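Long-range contacts in endosialidase (Enterobacteria phage phi92, PDB 4HIZ), which hydrolyses internal linkages of polysialic acid, apparently acting on both alpha-2,8- and alpha-2,9-linked polymers: residues I192-G197 against S221-V226; T200-L205 against T240-L245. One frame throughout, in Å; residues are numbered along the deposited sequence.

Interaction 1 of 2, residues I192-G197 against S221-V226; sequences ITISSG and SGATGV. With SLB (N-acetyl-beta-neuraminic acid), chain D.
Ile192 sends its CG1 branch out beside its own backbone N and, with chi2 fully extended (178°), carries CD1 to Ser221, while CG2, on the other branch, turns to Ala223. Ile194 adopts a similar shape, and its CD1 lies against the carbonyl oxygen of Thr224. These isoleucines lie on the strand 192-194 of an eight-stranded antiparallel sheet, and their side chains pack against a sialic acid-binding loop whose tip is the type II beta turn Ala223-Val226. No hydrogen bond crosses between the two segments, and side chain meets side chain through carbon atoms alone. Ile192 CG2 comes to 3.7 Å from Ala223 CB, and Ile192 CD1 to 3.8 Å from Ser221 CB. Val226 touches both isoleucines: it meets Ile192 tip to tip, whereas it and Ile194 slide past each other in opposite directions, with Val226 CG2 3.9 Å from Ile194 CD1. Ile253 packs on Ile194, Ala223 and Thr224, and Leu245 touches both Ile194 and Val226, so the loop is seated on a continuous hydrophobic layer.

Polar groups within the loop fix its shape. Ser221 OG accepts a bond from Ala223 N at 3.0 Å, an ST turn, and donates to Val226 O at 2.7 Å in the carbonyl plane, so a single hydroxyl ties both ends of the turn together. The turn itself is closed by Val226 N bonding to Ala223 O. Asn255 links the two segments from outside, its amide taking Ile192 N and giving to Ser221 O. Gly225, at the third position of the turn, has the positive phi that a type II turn requires, and its amide points to the bound N-acetyl-beta-neuraminic acid: Gly225 N donates to carboxylate O1A at 2.8 Å, with an N-H...O angle of 165°.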
ATOM      1  N   ILE A 192      45.854  -5.056  -2.025  1.00 16.06           N
ATOM      2  CA  ILE A 192      45.947  -3.912  -1.107  1.00 15.55           C
ATOM      3  C   ILE A 192      47.329  -3.844  -0.483  1.00 15.99           C
ATOM      4  O   ILE A 192      47.751  -4.800   0.196  1.00 16.84           O
ATOM      5  CB  ILE A 192      44.906  -3.976   0.004  1.00 15.14           C
ATOM      6  CG1 ILE A 192      43.488  -4.036  -0.613  1.00 15.55           C
ATOM      7  CG2 ILE A 192      45.063  -2.758   0.932  1.00 14.97           C
ATOM      8  CD1 ILE A 192      42.339  -4.157   0.448  1.00 16.10           C
ATOM      9  N   THR A 193      48.037  -2.730  -0.702  1.00 15.96           N
ATOM     10  CA  THR A 193      49.395  -2.589  -0.152  1.00 16.72           C
ATOM     11  C   THR A 193      49.543  -1.253   0.568  1.00 16.10           C
ATOM     12  O   THR A 193      49.001  -0.218   0.118  1.00 16.97           O
ATOM     13  CB  THR A 193      50.469  -2.675  -1.239  1.00 18.88           C
ATOM     14  OG1 THR A 193      50.148  -1.785  -2.303  1.00 19.75           O
ATOM     15  CG2 THR A 193      50.582  -4.100  -1.780  1.00 20.38           C
ATOM     16  N   ILE A 194      50.272  -1.284   1.682  1.00 16.64           N
ATOM     17  CA  ILE A 194      50.606  -0.075   2.441  1.00 17.55           C
ATOM     18  C   ILE A 194      52.052  -0.157   2.890  1.00 16.91           C
ATOM     19  O   ILE A 194      52.442  -1.170   3.470  1.00 17.78           O
ATOM     20  CB  ILE A 194      49.743   0.034   3.708  1.00 19.81           C
ATOM     21  CG1 ILE A 194      48.262  -0.200   3.355  1.00 20.22           C
ATOM     22  CG2 ILE A 194      49.903   1.441   4.338  1.00 20.46           C
ATOM     23  CD1 ILE A 194      47.362  -0.449   4.542  1.00 20.72           C
ATOM     24  N   SER A 195      52.831   0.902   2.671  1.00 16.04           N
ATOM     25  CA  SER A 195      54.195   0.924   3.217  1.00 17.04           C
ATOM     26  C   SER A 195      54.181   1.358   4.659  1.00 17.51           C
ATOM     27  O   SER A 195      53.388   2.219   5.035  1.00 17.74           O
ATOM     28  CB  SER A 195      55.086   1.882   2.421  1.00 20.26           C
ATOM     29  OG  SER A 195      55.169   1.390   1.113  1.00 24.95           O
ATOM     30  N   SER A 196      55.050   0.750   5.473  1.00 17.44           N
ATOM     31  CA  SER A 196      55.185   1.149   6.861  1.00 17.38           C
ATOM     32  C   SER A 196      55.446   2.653   6.926  1.00 18.42           C
ATOM     33  O   SER A 196      56.233   3.185   6.147  1.00 19.52           O
ATOM     34  CB  SER A 196      56.340   0.385   7.511  1.00 17.49           C
ATOM     35  OG  SER A 196      56.310   0.584   8.905  1.00 18.84           O
ATOM     36  N   GLY A 197      54.783   3.340   7.851  1.00 18.97           N
ATOM     37  CA  GLY A 197      54.998   4.770   8.001  1.00 19.38           C
ATOM     38  C   GLY A 197      54.078   5.621   7.129  1.00 20.91           C
ATOM     39  O   GLY A 197      54.000   6.850   7.307  1.00 23.49           O
ATOM     40  N   SER A 221      39.418  -6.882   4.713  1.00 14.67           N
ATOM     41  CA  SER A 221      40.526  -6.608   3.812  1.00 14.91           C
ATOM     42  C   SER A 221      41.828  -7.333   4.146  1.00 16.14           C
ATOM     43  O   SER A 221      42.650  -7.510   3.270  1.00 17.61           O
ATOM     44  CB  SER A 221      40.818  -5.096   3.775  1.00 16.10           C
ATOM     45  OG  SER A 221      41.401  -4.692   5.021  1.00 16.57           O
ATOM     46  N   GLY A 222      42.034  -7.709   5.404  1.00 16.50           N
ATOM     47  CA  GLY A 222      43.334  -8.223   5.834  1.00 18.07           C
ATOM     48  C   GLY A 222      44.404  -7.141   5.841  1.00 19.79           C
ATOM     49  O   GLY A 222      45.597  -7.459   5.927  1.00 21.73           O
ATOM     50  N   ALA A 223      44.014  -5.873   5.740  1.00 18.13           N
ATOM     51  CA  ALA A 223      44.973  -4.761   5.745  1.00 17.82           C
ATOM     52  C   ALA A 223      44.547  -3.740   6.791  1.00 18.23           C
ATOM     53  O   ALA A 223      43.535  -3.042   6.620  1.00 18.76           O
ATOM     54  CB  ALA A 223      45.038  -4.104   4.364  1.00 18.13           C
ATOM     55  N   THR A 224      45.304  -3.669   7.880  1.00 18.30           N
ATOM     56  CA  THR A 224      44.986  -2.783   8.992  1.00 18.85           C
ATOM     57  C   THR A 224      44.732  -1.372   8.522  1.00 17.56           C
ATOM     58  O   THR A 224      45.534  -0.822   7.752  1.00 17.42           O
ATOM     59  CB  THR A 224      46.125  -2.751   9.996  1.00 21.24           C
ATOM     60  OG1 THR A 224      46.273  -4.056  10.533  1.00 23.28           O
ATOM     61  CG2 THR A 224      45.789  -1.812  11.141  1.00 22.40           C
ATOM     62  N   GLY A 225      43.577  -0.819   8.925  1.00 18.12           N
ATOM     63  CA  GLY A 225      43.255   0.552   8.563  1.00 18.51           C
ATOM     64  C   GLY A 225      42.390   0.689   7.322  1.00 17.79           C
ATOM     65  O   GLY A 225      41.835   1.759   7.074  1.00 19.17           O
ATOM     66  N   VAL A 226      42.300  -0.371   6.530  1.00 16.69           N
ATOM     67  CA  VAL A 226      41.470  -0.361   5.328  1.00 15.60           C
ATOM     68  C   VAL A 226      40.205  -1.137   5.682  1.00 15.85           C
ATOM     69  O   VAL A 226      40.164  -2.366   5.608  1.00 16.30           O
ATOM     70  CB  VAL A 226      42.174  -0.970   4.105  1.00 16.05           C
ATOM     71  CG1 VAL A 226      41.253  -0.897   2.851  1.00 15.70           C
ATOM     72  CG2 VAL A 226      43.483  -0.219   3.844  1.00 16.96           C
TER
HETATM   73  C1  SLB D   1      41.548  -1.221  11.670  1.00 75.91           C
HETATM   74  C2  SLB D   1      41.068  -1.905  12.936  1.00 92.36           C
HETATM   75  C3  SLB D   1      42.101  -2.843  13.547  1.00 88.05           C
HETATM   76  C4  SLB D   1      41.587  -3.528  14.729  1.00 90.09           C
HETATM   77  C5  SLB D   1      40.319  -4.293  14.486  1.00 81.78           C
HETATM   78  C6  SLB D   1      39.291  -3.586  13.620  1.00 83.94           C
HETATM   79  C7  SLB D   1      38.505  -4.594  12.842  1.00 63.24           C
HETATM   80  C8  SLB D   1      37.545  -3.785  12.047  1.00 56.09           C
HETATM   81  C9  SLB D   1      36.538  -4.697  11.372  1.00 59.18           C
HETATM   82  C10 SLB D   1      39.289  -6.031  15.929  1.00 77.05           C
HETATM   83  C11 SLB D   1      38.621  -6.488  17.238  1.00 74.45           C
HETATM   84  N5  SLB D   1      39.697  -4.655  15.745  1.00 77.08           N
HETATM   85  O1A SLB D   1      41.653  -1.901  10.615  1.00 55.19           O
HETATM   86  O1B SLB D   1      41.811   0.017  11.724  1.00 85.49           O
HETATM   87  O2  SLB D   1      40.810  -0.780  13.762  1.00 96.09           O
HETATM   88  O4  SLB D   1      42.604  -4.404  15.302  1.00102.66           O
HETATM   89  O6  SLB D   1      39.743  -2.596  12.661  1.00103.20           O
HETATM   90  O7  SLB D   1      39.361  -5.299  11.941  1.00 56.05           O
HETATM   91  O8  SLB D   1      36.902  -2.869  12.917  1.00 51.71           O
HETATM   92  O9  SLB D   1      35.715  -3.866  10.588  1.00 57.93           O
HETATM   93  O10 SLB D   1      39.480  -6.842  15.028  1.00 80.34           O

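Interaction 2 of 2, residues T200-L205 against T240-L245; sequences TATIVL and TFTVTL
Strands 200-204 and 240-244 form an antiparallel ladder in the same sheet that carries the sialic acid-binding loop, a sheet distinct from the propeller blades. Five residue pairs run from Thr200 with Thr244 to Val204 with Thr240. The hydrogen-bonded pairs are Ala201 with Val243 and Ile203 with Phe241, each held by two bonds. Ile203 N reaches Phe241 O at 2.8 Å, and Ala201 N meets Val243 O at 3.0 Å with an N-H...O angle of 172°. Val243 N and Phe241 N return the bonds to Ala201 O and Ile203 O. Between these pairs, Thr242 CA also lends a C-H to Ala201 O, 3.2 Å away.

The two faces differ in character. On one, Thr200, Thr202, Thr240 and Thr242 interlock through methyl groups: Thr202 CG2 lies 3.5 Å from Thr240 CG2, and Thr200 CG2 3.7 Å from Thr242 CG2. Their hydroxyls do not bond across this pair of strands; Thr242 OG1 is hydrogen-bonded to Ser234, and Thr240 OG1 to Asn237. The other face is buried and apolar, built on Ala201, Ile203, Phe241 and Val243. Val243 CG2 packs on Ala201 CB, which also receives Leu245 CD2.

Phe241 holds its ring between its backbone N and carbonyl carbon (chi1 64°), which lays the ring against the Ile203 side chain. One face then meets Ile203 in a CH-pi contact, with CB 3.8 Å from the ring centroid and displaced slightly toward the rim. Ile203 CG2 bears on CZ, and CG1 on CE2. His208 adds an edge-to-face ring contact, and Phe262 packs against both Phe241 and Leu205. Leu205 runs alongside Phe241 in the same direction, its CB at the ring edge 4.0 Å from CE1.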
ATOM      1  N   THR A 200      48.930   6.162   3.145  1.00 20.54           N
ATOM      2  CA  THR A 200      48.286   5.890   1.855  1.00 21.54           C
ATOM      3  C   THR A 200      48.186   4.394   1.639  1.00 19.23           C
ATOM      4  O   THR A 200      49.201   3.705   1.671  1.00 19.74           O
ATOM      5  CB  THR A 200      49.120   6.449   0.707  1.00 25.64           C
ATOM      6  OG1 THR A 200      49.309   7.845   0.913  1.00 26.24           O
ATOM      7  CG2 THR A 200      48.430   6.224  -0.628  1.00 28.52           C
ATOM      8  N   ALA A 201      46.981   3.886   1.409  1.00 17.56           N
ATOM      9  CA  ALA A 201      46.832   2.481   1.027  1.00 15.97           C
ATOM     10  C   ALA A 201      46.530   2.454  -0.463  1.00 15.80           C
ATOM     11  O   ALA A 201      45.663   3.186  -0.934  1.00 16.27           O
ATOM     12  CB  ALA A 201      45.690   1.800   1.828  1.00 16.12           C
ATOM     13  N   THR A 202      47.245   1.625  -1.209  1.00 15.83           N
ATOM     14  CA  THR A 202      46.995   1.486  -2.638  1.00 15.84           C
ATOM     15  C   THR A 202      46.119   0.273  -2.873  1.00 15.83           C
ATOM     16  O   THR A 202      46.405  -0.805  -2.348  1.00 16.97           O
ATOM     17  CB  THR A 202      48.339   1.357  -3.373  1.00 17.18           C
ATOM     18  OG1 THR A 202      49.090   2.545  -3.114  1.00 17.42           O
ATOM     19  CG2 THR A 202      48.118   1.189  -4.867  1.00 17.20           C
ATOM     20  N   ILE A 203      45.037   0.468  -3.627  1.00 15.25           N
ATOM     21  CA  ILE A 203      44.070  -0.575  -3.876  1.00 15.97           C
ATOM     22  C   ILE A 203      43.994  -0.898  -5.354  1.00 16.56           C
ATOM     23  O   ILE A 203      43.676  -0.034  -6.171  1.00 16.31           O
ATOM     24  CB  ILE A 203      42.670  -0.100  -3.476  1.00 16.30           C
ATOM     25  CG1 ILE A 203      42.684   0.671  -2.133  1.00 16.78           C
ATOM     26  CG2 ILE A 203      41.677  -1.267  -3.544  1.00 17.01           C
ATOM     27  CD1 ILE A 203      43.108  -0.132  -0.930  1.00 16.13           C
ATOM     28  N   VAL A 204      44.269  -2.151  -5.691  1.00 17.75           N
ATOM     29  CA  VAL A 204      44.074  -2.619  -7.052  1.00 18.05           C
ATOM     30  C   VAL A 204      42.673  -3.212  -7.180  1.00 17.12           C
ATOM     31  O   VAL A 204      42.263  -4.103  -6.434  1.00 18.63           O
ATOM     32  CB  VAL A 204      45.126  -3.661  -7.449  1.00 20.68           C
ATOM     33  CG1 VAL A 204      44.819  -4.212  -8.846  1.00 22.27           C
ATOM     34  CG2 VAL A 204      46.514  -3.034  -7.413  1.00 19.96           C
ATOM     35  N   LEU A 205      41.907  -2.662  -8.100  1.00 16.47           N
ATOM     36  CA  LEU A 205      40.560  -3.147  -8.346  1.00 16.61           C
ATOM     37  C   LEU A 205      40.266  -2.837  -9.818  1.00 17.41           C
ATOM     38  O   LEU A 205      40.150  -1.672 -10.209  1.00 17.87           O
ATOM     39  CB  LEU A 205      39.594  -2.413  -7.410  1.00 18.53           C
ATOM     40  CG  LEU A 205      38.168  -2.909  -7.329  1.00 22.87           C
ATOM     41  CD1 LEU A 205      38.142  -4.254  -6.591  1.00 25.32           C
ATOM     42  CD2 LEU A 205      37.314  -1.882  -6.583  1.00 22.84           C
ATOM     43  N   THR A 240      43.617   1.048 -10.396  1.00 16.94           N
ATOM     44  CA  THR A 240      44.276   1.322  -9.118  1.00 16.55           C
ATOM     45  C   THR A 240      43.858   2.672  -8.541  1.00 16.17           C
ATOM     46  O   THR A 240      43.838   3.702  -9.257  1.00 17.20           O
ATOM     47  CB  THR A 240      45.811   1.401  -9.338  1.00 17.42           C
ATOM     48  OG1 THR A 240      46.217   0.354 -10.226  1.00 18.53           O
ATOM     49  CG2 THR A 240      46.551   1.276  -8.012  1.00 17.37           C
ATOM     50  N   PHE A 241      43.565   2.693  -7.247  1.00 15.40           N
ATOM     51  CA  PHE A 241      43.285   3.957  -6.578  1.00 15.03           C
ATOM     52  C   PHE A 241      43.870   3.931  -5.188  1.00 15.81           C
ATOM     53  O   PHE A 241      44.410   2.915  -4.766  1.00 15.92           O
ATOM     54  CB  PHE A 241      41.764   4.267  -6.543  1.00 14.00           C
ATOM     55  CG  PHE A 241      40.934   3.278  -5.738  1.00 14.11           C
ATOM     56  CD1 PHE A 241      40.523   2.074  -6.308  1.00 14.05           C
ATOM     57  CD2 PHE A 241      40.566   3.561  -4.419  1.00 14.24           C
ATOM     58  CE1 PHE A 241      39.744   1.152  -5.582  1.00 15.32           C
ATOM     59  CE2 PHE A 241      39.776   2.644  -3.669  1.00 16.02           C
ATOM     60  CZ  PHE A 241      39.376   1.440  -4.242  1.00 15.82           C
ATOM     61  N   THR A 242      43.753   5.033  -4.462  1.00 15.15           N
ATOM     62  CA  THR A 242      44.209   5.010  -3.071  1.00 15.61           C
ATOM     63  C   THR A 242      43.125   5.522  -2.123  1.00 15.53           C
ATOM     64  O   THR A 242      42.183   6.222  -2.527  1.00 16.04           O
ATOM     65  CB  THR A 242      45.463   5.893  -2.843  1.00 17.13           C
ATOM     66  OG1 THR A 242      45.108   7.280  -3.012  1.00 18.53           O
ATOM     67  CG2 THR A 242      46.640   5.467  -3.790  1.00 17.58           C
ATOM     68  N   VAL A 243      43.313   5.194  -0.853  1.00 15.27           N
ATOM     69  CA  VAL A 243      42.506   5.732   0.240  1.00 15.93           C
ATOM     70  C   VAL A 243      43.486   6.189   1.325  1.00 16.88           C
ATOM     71  O   VAL A 243      44.636   5.688   1.409  1.00 15.98           O
ATOM     72  CB  VAL A 243      41.467   4.695   0.799  1.00 15.37           C
ATOM     73  CG1 VAL A 243      40.481   4.296  -0.304  1.00 15.26           C
ATOM     74  CG2 VAL A 243      42.147   3.432   1.380  1.00 15.14           C
ATOM     75  N   THR A 244      43.054   7.132   2.143  1.00 17.07           N
ATOM     76  CA  THR A 244      43.892   7.617   3.231  1.00 18.74           C
ATOM     77  C   THR A 244      43.515   7.010   4.583  1.00 19.57           C
ATOM     78  O   THR A 244      42.352   7.031   4.968  1.00 20.69           O
ATOM     79  CB  THR A 244      43.781   9.136   3.333  1.00 20.13           C
ATOM     80  OG1 THR A 244      44.159   9.709   2.083  1.00 21.53           O
ATOM     81  CG2 THR A 244      44.715   9.690   4.416  1.00 20.71           C
ATOM     82  N   LEU A 245      44.514   6.485   5.298  1.00 19.21           N
ATOM     83  CA  LEU A 245      44.343   5.850   6.595  1.00 19.83           C
ATOM     84  C   LEU A 245      44.245   6.885   7.697  1.00 22.12           C
ATOM     85  O   LEU A 245      44.842   7.951   7.605  1.00 23.02           O
ATOM     86  CB  LEU A 245      45.550   4.947   6.888  1.00 19.95           C
ATOM     87  CG  LEU A 245      45.893   3.879   5.847  1.00 22.95           C
ATOM     88  CD1 LEU A 245      47.081   3.033   6.322  1.00 25.03           C
ATOM     89  CD2 LEU A 245      44.691   2.985   5.577  1.00 23.07           C
TER

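In the fold
From the N terminus, strand 192-194 comes first and pairs with strand 200-204, Thr193 O lying 2.9 Å from Thr202 N in a probable hydrogen bond. The chain then runs through strand 215-219 to the turn at 221-226, where interaction 1 closes its loop back onto the first strand. After strand 230-237 it reaches strand 240-244, and interaction 2 closes a second loop. The segments alternate along the chain, so the two closures cross. Ala201 packs on Ile194, and Leu245 CD2 approaches Gly225 O. Together the contacts join the ligand-binding turn to the middle of the sheet.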